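Local coordinates for putative cell adhesion protein (PDB 3LIU) that probably serves as a fimbrial subunit of the FimA/Mfa1 family, a building block of cell-surface pili that would take part in adhesion, at residues A41-L46 with K62-N67; T45-V50 with A90-V95; G82-V87 with V134-N139. One frame throughout, in Å; residues are numbered along the deposited sequence.

Contacts 1 and 2 share strand 45-52: contact 1 pairs its start with strand 57-66, and contact 2 sets the same start against the end of strand 82-90. Contact 3 lies one strand further on, joining the beginning of strand 82-90 to strand 127-136. Contacts 1 and 2 have Thr45 and Leu46 in common, with centres about 10 Å apart, and Asn91 binds the loop before the strand. Contact 2 is buried and mixes backbone bonding with an asparagine side chain and two waters. Contact 1, partly buried, is a short hairpin end with a mixed face; contact 3, also partly buried, is apolar on one face and polar on the other. Contact 3 meets contact 2 where Val50 packs on Ala84 and Leu136.

Contact 1 (A41-L46 with K62-N67); sequences ADVNTL and KDATPN
Ala64 and Val43 meet methyl to methyl at the open end of the beta hairpin formed by strands 45-52 and 57-66, CG1 of Val43 lying 3.8 Å from CB of Ala64. Val43 turns this branch toward Ala64 by setting it anti to the backbone N (chi1 172°). CB of Ala64 also reaches CG of Leu46, so a small apolar cluster forms where the strands part. Thr45 and Asp63 are a non-hydrogen-bonded pair whose side chains diverge as they leave the backbone and run aslant to each other; they meet through CG2 of Thr45, 3.6 Å from OD1 of Asp63, a methyl against a carboxylate oxygen. Leu46 and Lys62 form the next, hydrogen-bonded pair, with both side chains on one face. The extended chain of Lys62 touches Val74 and reaches strand 71-80, where NZ bonds to Gln77. Leu46 N donates to Lys62 O at 2.9 Å, and Lys62 N returns a bond to Leu46 O. At the open end of the hairpin, Ala64 N lies 3.0 Å from Asn44 O; the bond is nearly straight at the hydrogen, although the donor stands 42° above the carbonyl plane of Asn44.

Contact 2 (T45-V50 with A90-V95); sequences TLTVGV and ANAAPV
Thr45 and Asn91 grip each other where strand 82-90 ends beside the start of strand 45-52 and the chain turns toward helix 94-101. The close-packed part is backbone and methyl groups. Asn91 N donates to Thr45 O at 3.0 Å, and the same oxygen receives a CA-H contact from Ala90. Leu46 and Ala90 are an antiparallel non-hydrogen-bonded pair on one face of the sheet, and CD2 of Leu46 lies 3.9 Å from CB of Ala90; Leu171 touches both. Although the side chain of Asn91 leaves its backbone away from strand 45-52, it bends back at CG (chi1 -60°), and OD1 accepts a weak bond from Thr45 N at 3.5 Å. OD1 also takes Asn44 N and ND2 gives to Asp42 O, both in the loop before strand 45-52; Leu125 O is a further acceptor for ND2.

After Asn91 the second chain leaves the strand, and water bridges Ala92 to Thr45 and Thr47. The hydroxyl of Thr45 stands between its own backbone N and carbonyl carbon (chi1 64°), within bonding distance of both waters. Water 1 is bound by Thr45 OG1, Thr47 OG1 and Ala92 N, the last at 3.1 Å; Thr47 OG1 also bonds to Thr61. Water 2 links Thr45 OG1, at 2.6 Å, to Ala92 O, to which it donates; Ala92 O also accepts from Gln97 NE2. Direct contact here is slight, Thr47 OG1 lying 4.1 Å from CB of Ala92. The Asn91 amide and the two waters thus take over as polar partners where the strand pairing ends, consistent with the chain turning off toward helix 94-101.

Contact 3 (G82-V87 with V134-N139); sequences GEAHVV and VTLVAN
Glu83 extends its chain with CG anti to the backbone N (chi1 -168°), which lays CG against the neighbouring strand, 3.5 Å from Val134 O and 4.0 Å from Thr135 OG1. Thr135 turns its hydroxyl to the position anti to its carbonyl carbon (chi1 -58°), toward the aliphatic part of Glu83, and the two side chains slant across each other on the more open face of the sheet. They are a non-hydrogen-bonded pair with close backbones: the CA of Glu83 makes a CA-H contact with Val134 O. The carboxylate lies near that of Asp133, so the two acids might raise each other's pKa.

The other face is apolar and buried. CD1 of Leu136 reaches CB of Ala84 at 4.1 Å, while CB of Leu136 lies 3.5 Å from Gly82 O. Farther along, Val86 and Val134 meet through their CG2 methyls, 4.0 Å apart, with the side chains at about a right angle. Val50 and Val48 of strand 45-52 continue this layer, and Trp56 packs on Leu136.

Four backbone bonds fasten the flanking hydrogen-bonded pairs. Ala84 and Val134 exchange two, Ala84 N lying 2.8 Å from Val134 O. Gly82 and Leu136 exchange the other two: Leu136 N donates to Gly82 O at 2.8 Å, and Gly82 N bonds to Leu136 O. Gly82, with a positive phi, starts the strand. The arrangement is that of adjacent antiparallel strands with one polar and one buried face, consistent with the transthyretin-like beta-sandwich of FimA-type fimbrial subunits.

Contact 1 (A41-L46 with K62-N67)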
ATOM      1  N   ALA A  41     -10.184   7.938  -1.471  1.00 14.59           N
ATOM      2  CA  ALA A  41      -9.660   9.125  -2.132  1.00 15.30           C
ATOM      3  C   ALA A  41      -9.745  10.366  -1.242  1.00 16.03           C
ATOM      4  O   ALA A  41      -9.377  11.460  -1.675  1.00 14.68           O
ATOM      5  CB  ALA A  41     -10.413   9.386  -3.487  1.00 15.07           C
ATOM      6  N   ASP A  42     -10.236  10.235  -0.009  1.00 13.41           N
ATOM      7  CA  ASP A  42     -10.381  11.436   0.828  1.00 14.20           C
ATOM      8  C   ASP A  42      -8.997  12.107   1.109  1.00 13.13           C
ATOM      9  O   ASP A  42      -8.011  11.421   1.369  1.00 14.14           O
ATOM     10  CB  ASP A  42     -11.043  11.141   2.183  1.00 15.33           C
ATOM     11  CG  ASP A  42     -12.504  10.708   2.077  1.00 14.64           C
ATOM     12  OD1 ASP A  42     -13.113  10.769   0.986  1.00 16.94           O
ATOM     13  OD2 ASP A  42     -13.031  10.291   3.127  1.00 17.87           O
ATOM     14  N   VAL A  43      -8.990  13.441   1.081  1.00  8.90           N
ATOM     15  CA  VAL A  43      -7.880  14.279   1.468  1.00 12.98           C
ATOM     16  C   VAL A  43      -8.377  15.144   2.576  1.00 12.88           C
ATOM     17  O   VAL A  43      -9.117  16.091   2.356  1.00 15.25           O
ATOM     18  CB  VAL A  43      -7.403  15.112   0.287  1.00 14.09           C
ATOM     19  CG1 VAL A  43      -6.383  16.136   0.725  1.00 16.01           C
ATOM     20  CG2 VAL A  43      -6.871  14.143  -0.821  1.00 14.18           C
ATOM     21  N   ASN A  44      -8.008  14.807   3.796  1.00 13.37           N
ATOM     22  CA  ASN A  44      -8.509  15.537   4.974  1.00 15.08           C
ATOM     23  C   ASN A  44      -7.531  16.604   5.459  1.00 14.35           C
ATOM     24  O   ASN A  44      -7.901  17.715   5.796  1.00 13.19           O
ATOM     25  CB  ASN A  44      -8.731  14.519   6.080  1.00 16.07           C
ATOM     26  CG  ASN A  44      -9.721  13.485   5.694  1.00 16.27           C
ATOM     27  OD1 ASN A  44     -10.761  13.810   5.143  1.00 19.82           O
ATOM     28  ND2 ASN A  44      -9.426  12.225   5.993  1.00 16.15           N
ATOM     29  N   THR A  45      -6.254  16.252   5.485  1.00 14.95           N
ATOM     30  CA  THR A  45      -5.213  17.187   5.916  1.00 12.18           C
ATOM     31  C   THR A  45      -4.137  17.175   4.861  1.00 11.54           C
ATOM     32  O   THR A  45      -3.943  16.154   4.189  1.00 13.87           O
ATOM     33  CB  THR A  45      -4.564  16.810   7.285  1.00 11.59           C
ATOM     34  OG1 THR A  45      -3.888  15.551   7.171  1.00 10.48           O
ATOM     35  CG2 THR A  45      -5.588  16.759   8.442  1.00 15.30           C
ATOM     36  N   LEU A  46      -3.443  18.302   4.738  1.00 10.50           N
ATOM     37  CA  LEU A  46      -2.218  18.403   3.945  1.00 13.16           C
ATOM     38  C   LEU A  46      -1.060  18.917   4.790  1.00 13.29           C
ATOM     39  O   LEU A  46      -1.168  19.953   5.483  1.00 12.29           O
ATOM     40  CB  LEU A  46      -2.408  19.324   2.745  1.00 11.72           C
ATOM     41  CG  LEU A  46      -3.395  18.747   1.730  1.00 12.58           C
ATOM     42  CD1 LEU A  46      -3.683  19.812   0.678  1.00 24.13           C
ATOM     43  CD2 LEU A  46      -2.843  17.509   1.069  1.00  7.34           C
ATOM     44  N   LYS A  62      -2.334  21.731   7.624  1.00 12.53           N
ATOM     45  CA  LYS A  62      -3.630  22.386   7.658  1.00 13.55           C
ATOM     46  C   LYS A  62      -4.679  21.440   7.122  1.00 14.74           C
ATOM     47  O   LYS A  62      -4.387  20.438   6.444  1.00 13.67           O
ATOM     48  CB  LYS A  62      -3.650  23.667   6.805  1.00 14.20           C
ATOM     49  CG  LYS A  62      -2.612  24.709   7.279  1.00 20.92           C
ATOM     50  CD  LYS A  62      -2.652  26.024   6.547  1.00 29.76           C
ATOM     51  CE  LYS A  62      -1.832  27.081   7.335  1.00 25.44           C
ATOM     52  NZ  LYS A  62      -1.345  28.161   6.445  1.00 40.42           N
ATOM     53  N   ASP A  63      -5.914  21.735   7.473  1.00 16.23           N
ATOM     54  CA  ASP A  63      -7.043  20.989   6.926  1.00 18.56           C
ATOM     55  C   ASP A  63      -7.164  21.407   5.485  1.00 18.69           C
ATOM     56  O   ASP A  63      -6.951  22.608   5.138  1.00 16.35           O
ATOM     57  CB  ASP A  63      -8.336  21.277   7.719  1.00 18.26           C
ATOM     58  CG  ASP A  63      -8.341  20.590   9.067  1.00 24.19           C
ATOM     59  OD1 ASP A  63      -7.491  19.712   9.317  1.00 25.44           O
ATOM     60  OD2 ASP A  63      -9.193  20.923   9.895  1.00 30.40           O
ATOM     61  N   ALA A  64      -7.456  20.424   4.639  1.00 18.72           N
ATOM     62  CA  ALA A  64      -7.619  20.668   3.210  1.00 18.86           C
ATOM     63  C   ALA A  64      -8.989  21.338   3.018  1.00 21.12           C
ATOM     64  O   ALA A  64      -9.972  20.865   3.560  1.00 22.64           O
ATOM     65  CB  ALA A  64      -7.530  19.360   2.425  1.00 20.79           C
ATOM     66  N   THR A  65      -9.021  22.465   2.308  1.00 23.05           N
ATOM     67  CA  THR A  65     -10.284  23.151   2.051  0.50 23.65           C
ATOM     68  C   THR A  65     -10.850  22.696   0.694  1.00 24.55           C
ATOM     69  O   THR A  65     -10.149  22.620  -0.313  1.00 23.21           O
ATOM     70  CB  THR A  65     -10.151  24.684   2.128  0.50 24.93           C
ATOM     71  OG1 THR A  65      -9.097  25.118   1.273  0.50 28.01           O
ATOM     72  CG2 THR A  65      -9.848  25.143   3.572  0.50 22.56           C
ATOM     73  N   PRO A  66     -12.153  22.351   0.674  1.00 25.43           N
ATOM     74  CA  PRO A  66     -12.736  21.858  -0.572  1.00 24.89           C
ATOM     75  C   PRO A  66     -12.991  22.956  -1.574  1.00 24.12           C
ATOM     76  O   PRO A  66     -13.258  24.086  -1.216  1.00 22.66           O
ATOM     77  CB  PRO A  66     -14.061  21.244  -0.118  1.00 26.13           C
ATOM     78  CG  PRO A  66     -14.418  22.037   1.059  1.00 26.52           C
ATOM     79  CD  PRO A  66     -13.126  22.297   1.776  1.00 23.85           C
ATOM     80  N   ASN A  67     -12.884  22.615  -2.837  1.00 26.46           N
ATOM     81  CA  ASN A  67     -13.055  23.589  -3.886  1.00 30.65           C
ATOM     82  C   ASN A  67     -14.050  23.056  -4.928  1.00 33.75           C
ATOM     83  O   ASN A  67     -14.170  21.838  -5.132  1.00 35.21           O
ATOM     84  CB  ASN A  67     -11.688  23.913  -4.489  1.00 30.71           C
ATOM     85  CG  ASN A  67     -11.650  25.257  -5.112  1.00 31.07           C
ATOM     86  OD1 ASN A  67     -12.426  25.541  -6.018  1.00 31.44           O
ATOM     87  ND2 ASN A  67     -10.750  26.114  -4.633  1.00 32.17           N
TER

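Contact 2 (T45-V50 with A90-V95)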
ATOM      1  N   THR A  45      -6.254  16.252   5.485  1.00 14.95           N
ATOM      2  CA  THR A  45      -5.213  17.187   5.916  1.00 12.18           C
ATOM      3  C   THR A  45      -4.137  17.175   4.861  1.00 11.54           C
ATOM      4  O   THR A  45      -3.943  16.154   4.189  1.00 13.87           O
ATOM      5  CB  THR A  45      -4.564  16.810   7.285  1.00 11.59           C
ATOM      6  OG1 THR A  45      -3.888  15.551   7.171  1.00 10.48           O
ATOM      7  CG2 THR A  45      -5.588  16.759   8.442  1.00 15.30           C
ATOM      8  N   LEU A  46      -3.443  18.302   4.738  1.00 10.50           N
ATOM      9  CA  LEU A  46      -2.218  18.403   3.945  1.00 13.16           C
ATOM     10  C   LEU A  46      -1.060  18.917   4.790  1.00 13.29           C
ATOM     11  O   LEU A  46      -1.168  19.953   5.483  1.00 12.29           O
ATOM     12  CB  LEU A  46      -2.408  19.324   2.745  1.00 11.72           C
ATOM     13  CG  LEU A  46      -3.395  18.747   1.730  1.00 12.58           C
ATOM     14  CD1 LEU A  46      -3.683  19.812   0.678  1.00 24.13           C
ATOM     15  CD2 LEU A  46      -2.843  17.509   1.069  1.00  7.34           C
ATOM     16  N   THR A  47       0.045  18.179   4.736  1.00 13.96           N
ATOM     17  CA  THR A  47       1.310  18.625   5.317  1.00 13.52           C
ATOM     18  C   THR A  47       2.222  19.000   4.186  1.00 12.21           C
ATOM     19  O   THR A  47       2.455  18.197   3.291  1.00 17.61           O
ATOM     20  CB  THR A  47       1.972  17.519   6.160  1.00 12.49           C
ATOM     21  OG1 THR A  47       1.074  17.121   7.197  1.00 11.56           O
ATOM     22  CG2 THR A  47       3.266  18.014   6.792  1.00 11.84           C
ATOM     23  N   VAL A  48       2.734  20.218   4.226  1.00 14.03           N
ATOM     24  CA  VAL A  48       3.576  20.781   3.176  1.00 15.12           C
ATOM     25  C   VAL A  48       4.960  21.067   3.765  1.00 10.54           C
ATOM     26  O   VAL A  48       5.102  21.702   4.825  1.00 10.24           O
ATOM     27  CB  VAL A  48       2.951  22.066   2.616  1.00 13.90           C
ATOM     28  CG1 VAL A  48       3.833  22.685   1.523  1.00 11.51           C
ATOM     29  CG2 VAL A  48       1.506  21.797   2.093  1.00 13.50           C
ATOM     30  N   GLY A  49       5.981  20.553   3.106  1.00  9.69           N
ATOM     31  CA  GLY A  49       7.355  20.844   3.502  1.00 11.81           C
ATOM     32  C   GLY A  49       7.964  21.710   2.432  1.00 11.39           C
ATOM     33  O   GLY A  49       7.986  21.309   1.239  1.00 10.63           O
ATOM     34  N   VAL A  50       8.447  22.884   2.832  1.00  9.72           N
ATOM     35  CA  VAL A  50       9.129  23.805   1.892  1.00 11.39           C
ATOM     36  C   VAL A  50      10.599  23.945   2.325  1.00 11.74           C
ATOM     37  O   VAL A  50      10.864  24.421   3.427  1.00 11.38           O
ATOM     38  CB  VAL A  50       8.467  25.207   1.957  1.00 11.48           C
ATOM     39  CG1 VAL A  50       9.035  26.140   0.869  1.00  9.74           C
ATOM     40  CG2 VAL A  50       6.962  25.091   1.806  1.00  7.79           C
ATOM     41  N   ALA A  90      -0.625  14.056   2.106  1.00 11.16           N
ATOM     42  CA  ALA A  90      -2.021  14.010   2.572  1.00 11.87           C
ATOM     43  C   ALA A  90      -2.203  12.998   3.679  1.00 11.43           C
ATOM     44  O   ALA A  90      -1.662  11.882   3.619  1.00  8.64           O
ATOM     45  CB  ALA A  90      -2.993  13.671   1.402  1.00  8.74           C
ATOM     46  N   ASN A  91      -3.008  13.389   4.667  1.00 13.44           N
ATOM     47  CA  ASN A  91      -3.559  12.478   5.675  1.00 11.67           C
ATOM     48  C   ASN A  91      -2.493  11.877   6.617  1.00 13.50           C
ATOM     49  O   ASN A  91      -2.611  10.751   7.059  1.00 14.21           O
ATOM     50  CB  ASN A  91      -4.385  11.379   4.998  1.00 12.93           C
ATOM     51  CG  ASN A  91      -5.567  11.939   4.197  1.00 13.41           C
ATOM     52  OD1 ASN A  91      -6.166  12.919   4.598  1.00 17.50           O
ATOM     53  ND2 ASN A  91      -5.856  11.346   3.032  1.00  9.87           N
ATOM     54  N   ALA A  92      -1.429  12.620   6.881  1.00 14.15           N
ATOM     55  CA  ALA A  92      -0.421  12.161   7.826  1.00 13.92           C
ATOM     56  C   ALA A  92      -1.026  12.007   9.220  1.00 12.13           C
ATOM     57  O   ALA A  92      -1.741  12.904   9.714  1.00  9.79           O
ATOM     58  CB  ALA A  92       0.774  13.105   7.853  1.00  8.43           C
ATOM     59  N   ALA A  93      -0.711  10.893   9.873  1.00 12.49           N
ATOM     60  CA  ALA A  93      -1.166  10.665  11.259  1.00 12.75           C
ATOM     61  C   ALA A  93      -0.607  11.796  12.139  1.00 12.06           C
ATOM     62  O   ALA A  93       0.408  12.394  11.802  1.00 11.02           O
ATOM     63  CB  ALA A  93      -0.732   9.289  11.776  1.00 10.95           C
ATOM     64  N   PRO A  94      -1.314  12.154  13.217  1.00 13.17           N
ATOM     65  CA  PRO A  94      -0.840  13.254  14.088  1.00 14.55           C
ATOM     66  C   PRO A  94       0.631  13.213  14.489  1.00 13.58           C
ATOM     67  O   PRO A  94       1.316  14.224  14.384  1.00 13.16           O
ATOM     68  CB  PRO A  94      -1.755  13.121  15.303  1.00 12.45           C
ATOM     69  CG  PRO A  94      -3.063  12.787  14.664  1.00 14.53           C
ATOM     70  CD  PRO A  94      -2.693  11.757  13.586  1.00 15.59           C
ATOM     71  N   VAL A  95       1.124  12.056  14.910  1.00 12.56           N
ATOM     72  CA  VAL A  95       2.535  11.952  15.329  1.00 14.11           C
ATOM     73  C   VAL A  95       3.448  12.124  14.104  1.00 13.41           C
ATOM     74  O   VAL A  95       4.534  12.727  14.211  1.00 11.03           O
ATOM     75  CB  VAL A  95       2.829  10.606  16.062  1.00 15.85           C
ATOM     76  CG1 VAL A  95       4.330  10.335  16.227  1.00 15.46           C
ATOM     77  CG2 VAL A  95       2.149  10.568  17.456  1.00 11.40           C
TER
HETATM   78  O   HOH W   1      -1.187  15.612   6.149  1.00  9.87           O
HETATM   79  O   HOH W   2      -4.192  13.712   8.925  1.00 24.33           O

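Contact 3 (G82-V87 with V134-N139)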
ATOM      1  N   GLY A  82      12.793  32.631  -2.536  1.00 22.51           N
ATOM      2  CA  GLY A  82      13.920  31.873  -3.079  1.00 20.26           C
ATOM      3  C   GLY A  82      13.503  30.558  -3.672  1.00 20.02           C
ATOM      4  O   GLY A  82      12.307  30.163  -3.641  1.00 17.17           O
ATOM      5  N   GLU A  83      14.490  29.886  -4.262  1.00 19.26           N
ATOM      6  CA  GLU A  83      14.268  28.585  -4.833  1.00 17.37           C
ATOM      7  C   GLU A  83      14.083  27.595  -3.700  1.00 15.99           C
ATOM      8  O   GLU A  83      14.783  27.668  -2.705  1.00 16.60           O
ATOM      9  CB  GLU A  83      15.418  28.151  -5.744  1.00 18.98           C
ATOM     10  CG  GLU A  83      15.063  26.915  -6.563  1.00 21.57           C
ATOM     11  CD  GLU A  83      16.090  26.585  -7.647  1.00 30.73           C
ATOM     12  OE1 GLU A  83      17.069  27.355  -7.836  1.00 23.20           O
ATOM     13  OE2 GLU A  83      15.908  25.546  -8.304  1.00 29.54           O
ATOM     14  N   ALA A  84      13.105  26.702  -3.858  1.00 14.19           N
ATOM     15  CA  ALA A  84      12.785  25.720  -2.846  1.00 14.93           C
ATOM     16  C   ALA A  84      12.289  24.415  -3.436  1.00 12.38           C
ATOM     17  O   ALA A  84      11.769  24.363  -4.565  1.00 14.32           O
ATOM     18  CB  ALA A  84      11.759  26.281  -1.841  1.00 16.09           C
ATOM     19  N   HIS A  85      12.446  23.366  -2.638  1.00 14.65           N
ATOM     20  CA  HIS A  85      11.908  22.060  -2.922  1.00 14.25           C
ATOM     21  C   HIS A  85      10.694  21.842  -2.008  1.00 15.43           C
ATOM     22  O   HIS A  85      10.773  22.074  -0.814  1.00 19.10           O
ATOM     23  CB  HIS A  85      12.970  21.003  -2.739  1.00 16.73           C
ATOM     24  CG  HIS A  85      14.020  21.016  -3.801  1.00 22.71           C
ATOM     25  ND1 HIS A  85      15.354  21.198  -3.524  1.00 29.92           N
ATOM     26  CD2 HIS A  85      13.931  20.883  -5.146  1.00 32.80           C
ATOM     27  CE1 HIS A  85      16.044  21.170  -4.649  1.00 32.30           C
ATOM     28  NE2 HIS A  85      15.203  20.993  -5.650  1.00 32.10           N
ATOM     29  N   VAL A  86       9.567  21.467  -2.609  1.00 13.88           N
ATOM     30  CA  VAL A  86       8.271  21.390  -1.937  1.00 10.88           C
ATOM     31  C   VAL A  86       7.705  20.004  -2.141  1.00 12.90           C
ATOM     32  O   VAL A  86       7.711  19.503  -3.250  1.00 13.05           O
ATOM     33  CB  VAL A  86       7.307  22.403  -2.546  1.00 11.78           C
ATOM     34  CG1 VAL A  86       5.946  22.338  -1.909  1.00 10.68           C
ATOM     35  CG2 VAL A  86       7.897  23.815  -2.451  1.00  9.03           C
ATOM     36  N   VAL A  87       7.216  19.409  -1.057  1.00 14.24           N
ATOM     37  CA  VAL A  87       6.541  18.123  -1.101  0.50 12.42           C
ATOM     38  C   VAL A  87       5.270  18.193  -0.236  1.00 14.41           C
ATOM     39  O   VAL A  87       5.231  18.853   0.804  1.00 13.91           O
ATOM     40  CB  VAL A  87       7.493  16.951  -0.694  0.50 11.65           C
ATOM     41  CG1 VAL A  87       8.236  17.250   0.624  0.50  6.02           C
ATOM     42  CG2 VAL A  87       6.733  15.613  -0.612  0.50 11.22           C
ATOM     43  N   VAL A 134      10.547  25.006  -7.255  1.00 11.52           N
ATOM     44  CA  VAL A 134       9.935  26.283  -7.576  1.00 13.89           C
ATOM     45  C   VAL A 134      10.785  27.455  -7.086  1.00 15.28           C
ATOM     46  O   VAL A 134      11.626  27.310  -6.186  1.00 15.34           O
ATOM     47  CB  VAL A 134       8.526  26.404  -6.943  1.00 16.60           C
ATOM     48  CG1 VAL A 134       7.617  25.296  -7.466  1.00  9.67           C
ATOM     49  CG2 VAL A 134       8.600  26.409  -5.410  1.00 15.63           C
ATOM     50  N   THR A 135      10.575  28.619  -7.680  1.00 16.48           N
ATOM     51  CA  THR A 135      11.186  29.852  -7.158  1.00 18.36           C
ATOM     52  C   THR A 135      10.099  30.744  -6.578  1.00 18.55           C
ATOM     53  O   THR A 135       9.213  31.220  -7.290  1.00 17.24           O
ATOM     54  CB  THR A 135      12.020  30.567  -8.221  1.00 19.66           C
ATOM     55  OG1 THR A 135      13.012  29.651  -8.675  1.00 19.17           O
ATOM     56  CG2 THR A 135      12.701  31.862  -7.654  1.00 17.54           C
ATOM     57  N   LEU A 136      10.157  30.919  -5.264  1.00 20.03           N
ATOM     58  CA  LEU A 136       9.178  31.730  -4.546  1.00 18.46           C
ATOM     59  C   LEU A 136       9.601  33.192  -4.632  1.00 18.87           C
ATOM     60  O   LEU A 136      10.741  33.528  -4.351  1.00 18.70           O
ATOM     61  CB  LEU A 136       9.050  31.253  -3.077  1.00 18.20           C
ATOM     62  CG  LEU A 136       8.624  29.776  -2.868  1.00 17.11           C
ATOM     63  CD1 LEU A 136       8.890  29.249  -1.437  1.00 14.42           C
ATOM     64  CD2 LEU A 136       7.166  29.545  -3.262  1.00 12.09           C
ATOM     65  N   VAL A 137       8.672  34.055  -5.027  1.00 21.09           N
ATOM     66  CA  VAL A 137       8.931  35.486  -5.195  1.00 20.82           C
ATOM     67  C   VAL A 137       8.639  36.195  -3.883  1.00 19.81           C
ATOM     68  O   VAL A 137       7.642  35.914  -3.206  1.00 18.71           O
ATOM     69  CB  VAL A 137       8.075  36.059  -6.338  1.00 20.84           C
ATOM     70  CG1 VAL A 137       8.208  37.577  -6.431  1.00 20.55           C
ATOM     71  CG2 VAL A 137       8.492  35.415  -7.629  1.00 21.00           C
ATOM     72  N   ALA A 138       9.541  37.084  -3.509  1.00 22.57           N
ATOM     73  CA  ALA A 138       9.431  37.806  -2.229  1.00 24.48           C
ATOM     74  C   ALA A 138       8.245  38.767  -2.216  1.00 22.69           C
ATOM     75  O   ALA A 138       7.825  39.275  -3.261  1.00 21.36           O
ATOM     76  CB  ALA A 138      10.729  38.551  -1.916  1.00 24.63           C
ATOM     77  N   ASN A 139       7.681  38.957  -1.022  1.00 22.60           N
ATOM     78  CA  ASN A 139       6.656  39.967  -0.786  1.00 22.74           C
ATOM     79  C   ASN A 139       5.452  39.816  -1.676  1.00 23.43           C
ATOM     80  O   ASN A 139       4.969  40.787  -2.218  1.00 22.82           O
ATOM     81  CB  ASN A 139       7.260  41.363  -0.968  1.00 23.97           C
ATOM     82  CG  ASN A 139       8.444  41.587  -0.063  1.00 26.90           C
ATOM     83  OD1 ASN A 139       8.421  41.202   1.106  1.00 37.33           O
ATOM     84  ND2 ASN A 139       9.497  42.175  -0.596  1.00 35.46           N
TER